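Beta-hexosaminidase Amuc_2018 (Akkermansia muciniphila, PDB 6JEB) hydrolyses terminal non-reducing N-acetyl-D-hexosamine residues from N-acetyl-beta-D-hexosaminides, including N-glycans and chitobiose, as a glycoside hydrolase of family 20. Local coordinates at residues Y350-W364 with L411-E423. Numbering follows the deposited sequence.
Sequences YCYLDFPQIQGQRNW and LYRAYPRACAIAE. With ACM (acetamide), chain C.
The guanidinium of Arg417 lies between Gln357 CB, 3.5 Å above the centre of one face, and Leu353 CD2 on the opposite face, near the rim. At its edge NH1 and NH2 both grip Phe355 O, each at 2.9 Å, NH2 nearly in line with the carbonyl and NH1 above its plane. The bend at chi3 (-60°) also carries NH2 back to Arg413 O, near the end of the preceding helix. Arg413 presents one face to Pro356 CA; at its edge, in the guanidinium plane, NH1 meets Asp354 O at 2.8 Å, and NH1 and NH2 share Arg362 O. Arginine suits this place because its flat group points N-H bonds at two loop carbonyls while NE pairs with Glu463. Were Arg413 an alanine, both carbonyls would probably lose these donors and Glu463 this salt bridge. Gln357 donates from NE2 to Tyr412 O (2.8 Å) while OE1 takes a water shared with Arg417 NE. Leucine suits position 353 because its methyls pack on Ala418 CB and Arg417 CB. The contact thus ties the substrate-binding loop, whose Tyr352 OH donates to acetamide, to helices 407-414 and 417-426, beside barrel strand 392-399, where Leu353 and Ile421 both touch Ala397.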
loop_
_atom_site.group_PDB
_atom_site.type_symbol
_atom_site.label_atom_id
_atom_site.label_comp_id
_atom_site.label_asym_id
_atom_site.label_seq_id
_atom_site.Cartn_x
_atom_site.Cartn_y
_atom_site.Cartn_z
ATOM N N TYR A 350 -9.236 7.680 -6.701
ATOM C CA TYR A 350 -7.980 7.838 -7.426
ATOM C C TYR A 350 -7.017 6.679 -7.219
ATOM O O TYR A 350 -6.157 6.425 -8.074
ATOM C CB TYR A 350 -7.250 9.098 -6.944
ATOM C CG TYR A 350 -7.994 10.385 -7.170
ATOM C CD1 TYR A 350 -8.865 10.882 -6.209
ATOM C CD2 TYR A 350 -7.820 11.113 -8.342
ATOM C CE1 TYR A 350 -9.550 12.061 -6.408
ATOM C CE2 TYR A 350 -8.500 12.304 -8.550
ATOM C CZ TYR A 350 -9.363 12.770 -7.579
ATOM O OH TYR A 350 -10.048 13.946 -7.777
ATOM N N CYS A 351 -7.122 5.993 -6.076
ATOM C CA CYS A 351 -6.039 5.148 -5.586
ATOM C C CYS A 351 -6.386 3.678 -5.507
ATOM O O CYS A 351 -5.497 2.870 -5.204
ATOM C CB CYS A 351 -5.608 5.589 -4.179
ATOM S SG CYS A 351 -5.056 7.294 -4.074
ATOM N N TYR A 352 -7.643 3.308 -5.742
ATOM C CA TYR A 352 -8.067 1.914 -5.649
ATOM C C TYR A 352 -7.790 1.264 -6.999
ATOM O O TYR A 352 -8.584 1.378 -7.937
ATOM C CB TYR A 352 -9.529 1.831 -5.208
ATOM C CG TYR A 352 -9.660 1.738 -3.703
ATOM C CD1 TYR A 352 -8.796 2.450 -2.865
ATOM C CD2 TYR A 352 -10.635 0.936 -3.111
ATOM C CE1 TYR A 352 -8.894 2.361 -1.483
ATOM C CE2 TYR A 352 -10.744 0.843 -1.730
ATOM C CZ TYR A 352 -9.864 1.552 -0.922
ATOM O OH TYR A 352 -9.951 1.439 0.446
ATOM N N LEU A 353 -6.646 0.585 -7.101
ATOM C CA LEU A 353 -6.198 0.078 -8.390
ATOM C C LEU A 353 -6.819 -1.266 -8.746
ATOM O O LEU A 353 -6.517 -1.808 -9.818
ATOM C CB LEU A 353 -4.668 0.038 -8.458
ATOM C CG LEU A 353 -4.020 1.399 -8.160
ATOM C CD1 LEU A 353 -2.512 1.359 -8.384
ATOM C CD2 LEU A 353 -4.673 2.538 -8.978
ATOM N N ASP A 354 -7.686 -1.808 -7.887
ATOM C CA ASP A 354 -8.507 -2.932 -8.311
ATOM C C ASP A 354 -9.579 -2.510 -9.313
ATOM O O ASP A 354 -10.087 -3.363 -10.047
ATOM C CB ASP A 354 -9.120 -3.650 -7.097
ATOM C CG ASP A 354 -9.889 -2.714 -6.163
ATOM O OD1 ASP A 354 -9.444 -1.566 -5.938
ATOM O OD2 ASP A 354 -10.940 -3.141 -5.628
ATOM N N PHE A 355 -9.917 -1.220 -9.374
ATOM C CA PHE A 355 -10.960 -0.770 -10.288
ATOM C C PHE A 355 -10.433 -0.824 -11.723
ATOM O O PHE A 355 -9.230 -0.672 -11.953
ATOM C CB PHE A 355 -11.378 0.669 -9.961
ATOM C CG PHE A 355 -12.042 0.851 -8.601
ATOM C CD1 PHE A 355 -12.299 -0.226 -7.760
ATOM C CD2 PHE A 355 -12.401 2.121 -8.174
ATOM C CE1 PHE A 355 -12.911 -0.039 -6.514
ATOM C CE2 PHE A 355 -13.009 2.320 -6.935
ATOM C CZ PHE A 355 -13.266 1.236 -6.105
ATOM N N PRO A 356 -11.307 -1.056 -12.708
ATOM C CA PRO A 356 -10.838 -1.125 -14.100
ATOM C C PRO A 356 -10.276 0.215 -14.558
ATOM O O PRO A 356 -10.750 1.280 -14.158
ATOM C CB PRO A 356 -12.102 -1.502 -14.886
ATOM C CG PRO A 356 -13.241 -1.014 -14.026
ATOM C CD PRO A 356 -12.769 -1.230 -12.604
ATOM N N GLN A 357 -9.247 0.153 -15.411
ATOM C CA GLN A 357 -8.589 1.372 -15.872
ATOM C C GLN A 357 -9.089 1.867 -17.222
ATOM O O GLN A 357 -8.823 3.020 -17.576
ATOM C CB GLN A 357 -7.069 1.203 -15.911
ATOM C CG GLN A 357 -6.544 0.246 -16.976
ATOM C CD GLN A 357 -5.213 -0.337 -16.556
ATOM O OE1 GLN A 357 -4.191 0.342 -16.600
ATOM N NE2 GLN A 357 -5.226 -1.588 -16.100
ATOM N N ILE A 358 -9.793 1.030 -17.981
ATOM C CA ILE A 358 -10.400 1.433 -19.243
ATOM C C ILE A 358 -11.859 1.009 -19.211
ATOM O O ILE A 358 -12.166 -0.137 -18.858
ATOM C CB ILE A 358 -9.668 0.816 -20.452
ATOM C CG1 ILE A 358 -8.259 1.409 -20.560
ATOM C CG2 ILE A 358 -10.458 1.042 -21.742
ATOM C CD1 ILE A 358 -7.377 0.706 -21.560
ATOM N N GLN A 359 -12.751 1.933 -19.554
ATOM C CA GLN A 359 -14.180 1.647 -19.530
ATOM C C GLN A 359 -14.492 0.431 -20.396
ATOM O O GLN A 359 -14.034 0.327 -21.539
ATOM C CB GLN A 359 -14.957 2.867 -20.029
ATOM C CG GLN A 359 -16.471 2.713 -19.953
ATOM C CD GLN A 359 -16.980 2.621 -18.525
ATOM O OE1 GLN A 359 -16.564 3.387 -17.654
ATOM N NE2 GLN A 359 -17.880 1.676 -18.278
ATOM N N GLY A 360 -15.267 -0.495 -19.842
ATOM C CA GLY A 360 -15.593 -1.734 -20.509
ATOM C C GLY A 360 -14.810 -2.927 -20.005
ATOM O O GLY A 360 -15.198 -4.069 -20.278
ATOM N N GLN A 361 -13.719 -2.694 -19.280
ATOM C CA GLN A 361 -13.020 -3.792 -18.638
ATOM C C GLN A 361 -13.805 -4.248 -17.412
ATOM O O GLN A 361 -14.660 -3.524 -16.891
ATOM C CB GLN A 361 -11.598 -3.362 -18.275
ATOM C CG GLN A 361 -10.763 -3.034 -19.513
ATOM C CD GLN A 361 -9.313 -2.750 -19.190
ATOM O OE1 GLN A 361 -8.992 -2.126 -18.171
ATOM N NE2 GLN A 361 -8.423 -3.215 -20.053
ATOM N N ARG A 362 -13.517 -5.468 -16.956
ATOM C CA ARG A 362 -14.357 -6.102 -15.941
ATOM C C ARG A 362 -14.512 -5.216 -14.710
ATOM O O ARG A 362 -13.523 -4.778 -14.108
ATOM C CB ARG A 362 -13.798 -7.473 -15.550
ATOM C CG ARG A 362 -13.720 -8.479 -16.701
ATOM C CD ARG A 362 -15.081 -8.790 -17.307
ATOM N NE ARG A 362 -15.942 -9.532 -16.391
ATOM C CZ ARG A 362 -15.951 -10.859 -16.277
ATOM N NH1 ARG A 362 -15.143 -11.609 -17.019
ATOM N NH2 ARG A 362 -16.778 -11.440 -15.419
ATOM N N ASN A 363 -15.764 -4.941 -14.350
ATOM C CA ASN A 363 -16.078 -4.147 -13.172
ATOM C C ASN A 363 -16.871 -4.931 -12.142
ATOM O O ASN A 363 -17.236 -4.373 -11.100
ATOM C CB ASN A 363 -16.792 -2.840 -13.557
ATOM C CG ASN A 363 -18.294 -3.008 -13.753
ATOM O OD1 ASN A 363 -18.782 -4.074 -14.138
ATOM N ND2 ASN A 363 -19.036 -1.942 -13.485
ATOM N N TRP A 364 -17.148 -6.206 -12.405
ATOM C CA TRP A 364 -17.784 -7.112 -11.452
ATOM C C TRP A 364 -19.152 -6.614 -10.998
ATOM O O TRP A 364 -19.651 -7.013 -9.940
ATOM C CB TRP A 364 -16.833 -7.452 -10.294
ATOM C CG TRP A 364 -15.481 -7.790 -10.854
ATOM C CD1 TRP A 364 -14.348 -7.021 -10.811
ATOM C CD2 TRP A 364 -15.147 -8.948 -11.629
ATOM N NE1 TRP A 364 -13.325 -7.651 -11.483
ATOM C CE2 TRP A 364 -13.791 -8.835 -11.992
ATOM C CE3 TRP A 364 -15.863 -10.080 -12.036
ATOM C CZ2 TRP A 364 -13.137 -9.809 -12.747
ATOM C CZ3 TRP A 364 -15.207 -11.049 -12.774
ATOM C CH2 TRP A 364 -13.860 -10.906 -13.124
ATOM N N LEU A 411 -0.292 -7.015 -11.851
ATOM C CA LEU A 411 0.472 -5.973 -12.525
ATOM C C LEU A 411 -0.358 -5.284 -13.591
ATOM O O LEU A 411 -0.168 -4.086 -13.837
ATOM C CB LEU A 411 1.746 -6.554 -13.142
ATOM C CG LEU A 411 2.799 -7.061 -12.153
ATOM C CD1 LEU A 411 3.967 -7.687 -12.919
ATOM C CD2 LEU A 411 3.282 -5.942 -11.225
ATOM N N TYR A 412 -1.269 -6.016 -14.242
ATOM C CA TYR A 412 -2.100 -5.387 -15.259
ATOM C C TYR A 412 -2.908 -4.238 -14.673
ATOM O O TYR A 412 -3.019 -3.173 -15.290
ATOM C CB TYR A 412 -3.030 -6.396 -15.945
ATOM C CG TYR A 412 -3.732 -5.716 -17.088
ATOM C CD1 TYR A 412 -3.136 -5.643 -18.340
ATOM C CD2 TYR A 412 -4.960 -5.089 -16.899
ATOM C CE1 TYR A 412 -3.755 -4.983 -19.389
ATOM C CE2 TYR A 412 -5.583 -4.417 -17.927
ATOM C CZ TYR A 412 -4.977 -4.373 -19.173
ATOM O OH TYR A 412 -5.589 -3.701 -20.194
ATOM N N ARG A 413 -3.492 -4.437 -13.484
ATOM C CA ARG A 413 -4.265 -3.355 -12.878
ATOM C C ARG A 413 -3.400 -2.372 -12.096
ATOM O O ARG A 413 -3.736 -1.187 -12.035
ATOM C CB ARG A 413 -5.437 -3.896 -12.050
ATOM C CG ARG A 413 -6.473 -4.556 -12.945
ATOM C CD ARG A 413 -7.931 -4.369 -12.523
ATOM N NE ARG A 413 -8.797 -4.848 -13.600
ATOM C CZ ARG A 413 -10.132 -4.787 -13.615
ATOM N NH1 ARG A 413 -10.803 -4.269 -12.594
ATOM N NH2 ARG A 413 -10.797 -5.253 -14.671
ATOM N N ALA A 414 -2.278 -2.819 -11.530
ATOM C CA ALA A 414 -1.448 -1.899 -10.757
ATOM C C ALA A 414 -0.772 -0.860 -11.643
ATOM O O ALA A 414 -0.681 0.312 -11.263
ATOM C CB ALA A 414 -0.412 -2.666 -9.935
ATOM N N TYR A 415 -0.277 -1.273 -12.829
ATOM C CA TYR A 415 0.466 -0.413 -13.744
ATOM C C TYR A 415 -0.336 -0.160 -15.015
ATOM O O TYR A 415 -1.065 -1.044 -15.478
ATOM C CB TYR A 415 1.825 -1.038 -14.109
ATOM C CG TYR A 415 2.763 -1.002 -12.927
ATOM C CD1 TYR A 415 3.565 0.111 -12.692
ATOM C CD2 TYR A 415 2.785 -2.040 -12.001
ATOM C CE1 TYR A 415 4.381 0.180 -11.587
ATOM C CE2 TYR A 415 3.607 -1.988 -10.885
ATOM C CZ TYR A 415 4.396 -0.869 -10.682
ATOM O OH TYR A 415 5.208 -0.789 -9.583
ATOM N N PRO A 416 -0.218 1.036 -15.620
ATOM C CA PRO A 416 0.670 2.145 -15.245
ATOM C C PRO A 416 0.119 3.115 -14.197
ATOM O O PRO A 416 0.784 4.112 -13.935
ATOM C CB PRO A 416 0.840 2.900 -16.567
ATOM C CG PRO A 416 -0.475 2.710 -17.239
ATOM C CD PRO A 416 -0.842 1.270 -16.935
ATOM N N ARG A 417 -1.056 2.866 -13.612
ATOM C CA ARG A 417 -1.572 3.829 -12.638
ATOM C C ARG A 417 -0.631 4.019 -11.454
ATOM O O ARG A 417 -0.530 5.132 -10.928
ATOM C CB ARG A 417 -2.997 3.489 -12.208
ATOM C CG ARG A 417 -4.014 3.812 -13.306
ATOM C CD ARG A 417 -5.410 3.317 -12.960
ATOM N NE ARG A 417 -5.423 1.868 -12.781
ATOM C CZ ARG A 417 -6.501 1.163 -12.452
ATOM N NH1 ARG A 417 -7.675 1.767 -12.299
ATOM N NH2 ARG A 417 -6.407 -0.152 -12.296
ATOM N N ALA A 418 0.095 2.972 -11.046
ATOM C CA ALA A 418 1.063 3.140 -9.963
ATOM C C ALA A 418 2.130 4.176 -10.309
ATOM O O ALA A 418 2.661 4.829 -9.409
ATOM C CB ALA A 418 1.717 1.802 -9.597
ATOM N N CYS A 419 2.456 4.335 -11.599
ATOM C CA CYS A 419 3.392 5.382 -12.014
ATOM C C CYS A 419 2.832 6.764 -11.708
ATOM O O CYS A 419 3.571 7.666 -11.286
ATOM C CB CYS A 419 3.680 5.276 -13.514
ATOM S SG CYS A 419 4.225 3.644 -14.063
ATOM N N ALA A 420 1.529 6.950 -11.935
ATOM C CA ALA A 420 0.890 8.227 -11.635
ATOM C C ALA A 420 0.830 8.463 -10.133
ATOM O O ALA A 420 1.092 9.578 -9.663
ATOM C CB ALA A 420 -0.510 8.274 -12.253
ATOM N N ILE A 421 0.496 7.423 -9.366
ATOM C CA ILE A 421 0.524 7.530 -7.909
ATOM C C ILE A 421 1.920 7.907 -7.428
ATOM O O ILE A 421 2.076 8.736 -6.522
ATOM C CB ILE A 421 0.032 6.219 -7.263
ATOM C CG1 ILE A 421 -1.432 5.935 -7.644
ATOM C CG2 ILE A 421 0.207 6.260 -5.741
ATOM C CD1 ILE A 421 -2.421 6.937 -7.082
ATOM N N ALA A 422 2.957 7.287 -8.009
ATOM C CA ALA A 422 4.331 7.598 -7.617
ATOM C C ALA A 422 4.632 9.077 -7.809
ATOM O O ALA A 422 5.253 9.716 -6.947
ATOM C CB ALA A 422 5.317 6.743 -8.420
ATOM N N GLU A 423 4.193 9.639 -8.936
ATOM C CA GLU A 423 4.434 11.052 -9.203
ATOM C C GLU A 423 3.591 11.943 -8.291
ATOM O O GLU A 423 4.054 12.998 -7.846
ATOM C CB GLU A 423 4.212 11.351 -10.693
ATOM C CG GLU A 423 4.490 12.801 -11.077
ATOM C CD GLU A 423 5.049 12.966 -12.487
ATOM O OE1 GLU A 423 6.009 12.249 -12.844
ATOM O OE2 GLU A 423 4.531 13.821 -13.242
HETATM C C1 ACM C . -11.413 -0.919 2.350
HETATM O O ACM C . -11.540 -0.578 1.217
HETATM N N ACM C . -12.249 -1.967 2.841
HETATM C C2 ACM C . -10.415 -0.294 3.309
HETATM O O HOH W 1 -3.077 0.718 -13.995
#